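Local coordinates for protein (polyandrocarpa lectin) (Polyandrocarpa misakiensis, PDB 1BYF) that binds galactose in a calcium-dependent manner as a homodimeric C-type lectin and takes part in the tunicate's defence against microorganisms, at residues Thr11-Tyr14 with Ala15-Gly18; Pro84-Pro87 with Ser88-Gln91. One frame throughout, in Å; residues are numbered along the deposited sequence.

Contact 1: Thr11-Tyr14 with Ala15-Gly18; sequences TMNY and ADAG
The side-chain amide of N13 and the carboxylate of D16 meet at an angle of 37° between their planes, and N13 OD1 sits over one face of the carboxylate, 3.1 Å from D16 CG and almost directly above it. This is the N-cap of helix 14-22 in the C-type lectin domain, with N13 as the cap residue and D16 three positions on. Beyond the cap, the Y14 ring stands edge-to-face with W54, and its hydroxyl is hydrogen-bonded to D58; L28 and C111 also touch this side chain, in keeping with its burial.

The face-on approach of N13 OD1 to the acid is not a bond between the two groups. Its partner is the backbone N-H of D16: D16 N lies 2.8 Å from N13 OD1 and nearly along its C=O axis, with a C=O...donor angle of 174°. The first torsion of N13 makes this possible, since CG is placed between backbone N and carbonyl carbon (chi1 58°) and the amide oxygen is brought back over the first turn. A direct capping box would return a bond from the D16 carboxylate to N13 N. Here a water does that work, accepting from N13 N at 2.8 Å and donating to D16 OD2 at 2.6 Å.

M12 flanks the same turn. Its CG approaches D16 CB to 3.6 Å, and bends at the second and third torsions lay SD alongside the D16-A17 peptide. Strand 10-12 thus hands over to the helix with side-chain packing as well as capping. Regular helical bonding then begins, from A17 N to N13 O at 3.0 Å and from G18 N to Y14 O at 3.1 Å.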
loop_
_atom_site.group_PDB
_atom_site.type_symbol
_atom_site.label_atom_id
_atom_site.label_comp_id
_atom_site.label_asym_id
_atom_site.label_seq_id
_atom_site.Cartn_x
_atom_site.Cartn_y
_atom_site.Cartn_z
ATOM N N THR A 11 -11.769 -4.931 -8.189
ATOM C CA THR A 11 -12.294 -3.773 -8.904
ATOM C C THR A 11 -13.768 -3.518 -8.615
ATOM O O THR A 11 -14.537 -4.432 -8.324
ATOM C CB THR A 11 -12.094 -3.968 -10.420
ATOM O OG1 THR A 11 -12.785 -5.168 -10.781
ATOM C CG2 THR A 11 -10.618 -4.109 -10.743
ATOM N N MET A 12 -14.159 -2.259 -8.720
ATOM C CA MET A 12 -15.498 -1.791 -8.456
ATOM C C MET A 12 -15.725 -0.421 -9.125
ATOM O O MET A 12 -14.754 0.223 -9.505
ATOM C CB MET A 12 -15.675 -1.454 -6.980
ATOM C CG MET A 12 -16.052 -2.483 -5.960
ATOM S SD MET A 12 -15.166 -2.058 -4.413
ATOM C CE MET A 12 -13.745 -3.127 -4.642
ATOM N N ASN A 13 -16.994 -0.020 -9.086
ATOM C CA ASN A 13 -17.319 1.326 -9.564
ATOM C C ASN A 13 -16.973 2.282 -8.417
ATOM O O ASN A 13 -16.621 1.850 -7.313
ATOM C CB ASN A 13 -18.755 1.473 -10.033
ATOM C CG ASN A 13 -19.809 1.141 -9.007
ATOM O OD1 ASN A 13 -19.608 1.331 -7.804
ATOM N ND2 ASN A 13 -20.956 0.639 -9.467
ATOM N N TYR A 14 -17.063 3.572 -8.667
ATOM C CA TYR A 14 -16.719 4.592 -7.692
ATOM C C TYR A 14 -17.549 4.554 -6.421
ATOM O O TYR A 14 -16.976 4.635 -5.324
ATOM C CB TYR A 14 -16.819 5.959 -8.373
ATOM C CG TYR A 14 -16.441 7.122 -7.489
ATOM C CD1 TYR A 14 -15.107 7.434 -7.288
ATOM C CD2 TYR A 14 -17.407 7.893 -6.849
ATOM C CE1 TYR A 14 -14.732 8.494 -6.486
ATOM C CE2 TYR A 14 -17.041 8.961 -6.046
ATOM C CZ TYR A 14 -15.706 9.255 -5.871
ATOM O OH TYR A 14 -15.312 10.303 -5.073
ATOM N N ALA A 15 -18.871 4.431 -6.542
ATOM C CA ALA A 15 -19.703 4.388 -5.338
ATOM C C ALA A 15 -19.277 3.204 -4.466
ATOM O O ALA A 15 -19.067 3.355 -3.265
ATOM C CB ALA A 15 -21.183 4.288 -5.666
ATOM N N ASP A 16 -19.144 2.037 -5.085
ATOM C CA ASP A 16 -18.773 0.826 -4.367
ATOM C C ASP A 16 -17.390 0.937 -3.731
ATOM O O ASP A 16 -17.174 0.376 -2.658
ATOM C CB ASP A 16 -18.873 -0.397 -5.277
ATOM C CG ASP A 16 -20.316 -0.751 -5.606
ATOM O OD1 ASP A 16 -21.235 -0.264 -4.914
ATOM O OD2 ASP A 16 -20.556 -1.512 -6.564
ATOM N N ALA A 17 -16.479 1.662 -4.372
ATOM C CA ALA A 17 -15.145 1.845 -3.803
ATOM C C ALA A 17 -15.269 2.632 -2.494
ATOM O O ALA A 17 -14.597 2.320 -1.510
ATOM C CB ALA A 17 -14.216 2.553 -4.763
ATOM N N GLY A 18 -16.127 3.649 -2.482
ATOM C CA GLY A 18 -16.321 4.451 -1.274
ATOM C C GLY A 18 -16.818 3.584 -0.121
ATOM O O GLY A 18 -16.300 3.611 0.996
HETATM O O HOH W 1 -18.983 -1.977 -8.620
#

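Contact 2: Pro84-Pro87 with Ser88-Gln91. With CA (calcium ion), chain C.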
loop_
_atom_site.group_PDB
_atom_site.type_symbol
_atom_site.label_atom_id
_atom_site.label_comp_id
_atom_site.label_asym_id
_atom_site.label_seq_id
_atom_site.Cartn_x
_atom_site.Cartn_y
_atom_site.Cartn_z
ATOM N N PRO A 84 -1.550 14.771 -18.332
ATOM C CA PRO A 84 -1.504 15.760 -19.390
ATOM C C PRO A 84 -2.849 15.813 -20.104
ATOM O O PRO A 84 -3.450 14.793 -20.448
ATOM C CB PRO A 84 -0.399 15.280 -20.314
ATOM C CG PRO A 84 0.419 14.337 -19.499
ATOM C CD PRO A 84 -0.525 13.716 -18.502
ATOM N N ASN A 85 -3.351 17.026 -20.300
ATOM C CA ASN A 85 -4.604 17.268 -20.993
ATOM C C ASN A 85 -5.843 16.742 -20.284
ATOM O O ASN A 85 -6.857 16.461 -20.936
ATOM C CB ASN A 85 -4.569 16.702 -22.418
ATOM C CG ASN A 85 -3.438 17.275 -23.245
ATOM O OD1 ASN A 85 -2.735 16.529 -23.932
ATOM N ND2 ASN A 85 -3.249 18.591 -23.191
ATOM N N GLU A 86 -5.803 16.626 -18.964
ATOM C CA GLU A 86 -6.970 16.221 -18.174
ATOM C C GLU A 86 -7.063 17.263 -17.062
ATOM O O GLU A 86 -6.023 17.828 -16.722
ATOM C CB GLU A 86 -6.834 14.816 -17.604
ATOM C CG GLU A 86 -6.642 13.713 -18.622
ATOM C CD GLU A 86 -7.808 13.479 -19.555
ATOM O OE1 GLU A 86 -8.979 13.739 -19.197
ATOM O OE2 GLU A 86 -7.567 12.984 -20.680
ATOM N N PRO A 87 -8.232 17.519 -16.523
ATOM C CA PRO A 87 -9.468 16.872 -16.912
ATOM C C PRO A 87 -9.989 17.333 -18.263
ATOM O O PRO A 87 -9.774 18.486 -18.647
ATOM C CB PRO A 87 -10.434 17.301 -15.803
ATOM C CG PRO A 87 -9.941 18.656 -15.407
ATOM C CD PRO A 87 -8.441 18.524 -15.447
ATOM N N SER A 88 -10.711 16.467 -18.976
ATOM C CA SER A 88 -11.191 16.847 -20.302
ATOM C C SER A 88 -12.548 16.283 -20.676
ATOM O O SER A 88 -12.970 16.494 -21.821
ATOM C CB SER A 88 -10.163 16.317 -21.322
ATOM O OG SER A 88 -10.250 14.898 -21.294
ATOM N N ASN A 89 -13.208 15.560 -19.779
ATOM C CA ASN A 89 -14.521 14.991 -20.105
ATOM C C ASN A 89 -15.568 16.092 -20.062
ATOM O O ASN A 89 -15.349 17.153 -19.471
ATOM C CB ASN A 89 -14.861 13.839 -19.161
ATOM C CG ASN A 89 -14.072 12.574 -19.437
ATOM O OD1 ASN A 89 -12.855 12.597 -19.613
ATOM N ND2 ASN A 89 -14.767 11.439 -19.488
ATOM N N PRO A 90 -16.702 15.884 -20.706
ATOM C CA PRO A 90 -17.753 16.896 -20.762
ATOM C C PRO A 90 -18.145 17.368 -19.374
ATOM O O PRO A 90 -18.404 16.541 -18.498
ATOM C CB PRO A 90 -18.886 16.201 -21.500
ATOM C CG PRO A 90 -18.238 15.099 -22.269
ATOM C CD PRO A 90 -17.059 14.652 -21.451
ATOM N N GLN A 91 -18.221 18.672 -19.150
ATOM C CA GLN A 91 -18.576 19.206 -17.846
ATOM C C GLN A 91 -19.990 18.898 -17.389
ATOM O O GLN A 91 -20.268 19.028 -16.190
ATOM C CB GLN A 91 -18.328 20.723 -17.833
ATOM C CG GLN A 91 -16.833 21.001 -17.963
ATOM C CD GLN A 91 -16.516 22.464 -18.159
ATOM O OE1 GLN A 91 -16.931 23.311 -17.369
ATOM N NE2 GLN A 91 -15.774 22.765 -19.218
HETATM CA CA CA C . -10.578 12.340 -18.676
#
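The E86 carboxylate and the N89 side-chain amide converge on one calcium ion from different directions, their planes inclined by about 61°. E86 and the cis-proline P87 form the Glu-cis-Pro element of the long loop in C-type lectins, and N89 follows two residues on; together E86 and N89 belong to the carbohydrate-binding calcium site. E86 binds through a single oxygen: OE1 is 2.2 Å from the calcium ion, whereas OE2 stays 3.7 Å from it. N89 supplies OD1, 2.5 Å from the same ion, and the two ligands are well apart round the metal. D107 and D108 contribute further ligands from strand 105-109.

S88 OG approaches E86 OE1 from the face of the carboxylate opposite the calcium ion. It donates to that oxygen at 2.7 Å, from OG to E86 OE1, meeting it from above, 41° out of the carboxylate plane. One carboxylate oxygen therefore serves both the metal and a hydroxyl, which probably limits rotation of the acid. The first torsion of S88 (chi1 68°), with OG between backbone N and carbonyl carbon, directs the hydroxyl to E86. A second link to the site comes from the S88 backbone N-H, hydrogen-bonded to D108 OD1, while Y65 OH is bonded to N89 O farther along the loop.

A glycerol, probably from the crystallisation liquor, lies about 3 Å from the E86 side chain and is consistent with this surface being open to small polyols. Across the cis-proline corner, S88 CB lies 3.3 Å from N85 O.

From the N terminus, contact 1 comes first: residues 11-18 carry the chain from strand 10-12 straight into helix 14-22. After helix 36-49 and the short strands that follow it, the chain reaches the long loop between strands 68-69 and 96-100, where contact 2 turns it about the calcium ion. Each contact is local, with no residues between its segments; the two stand in series, neither nested nor crossed. The centres of contact 1 and contact 2 are about 21 Å apart, and the nearest atoms of contact 1 and contact 2 about 13 Å apart. Contact 1 lies beside strands 27-28 and 115-122, whereas contact 2 is linked through the metal to strand 105-109, which supplies further ligands.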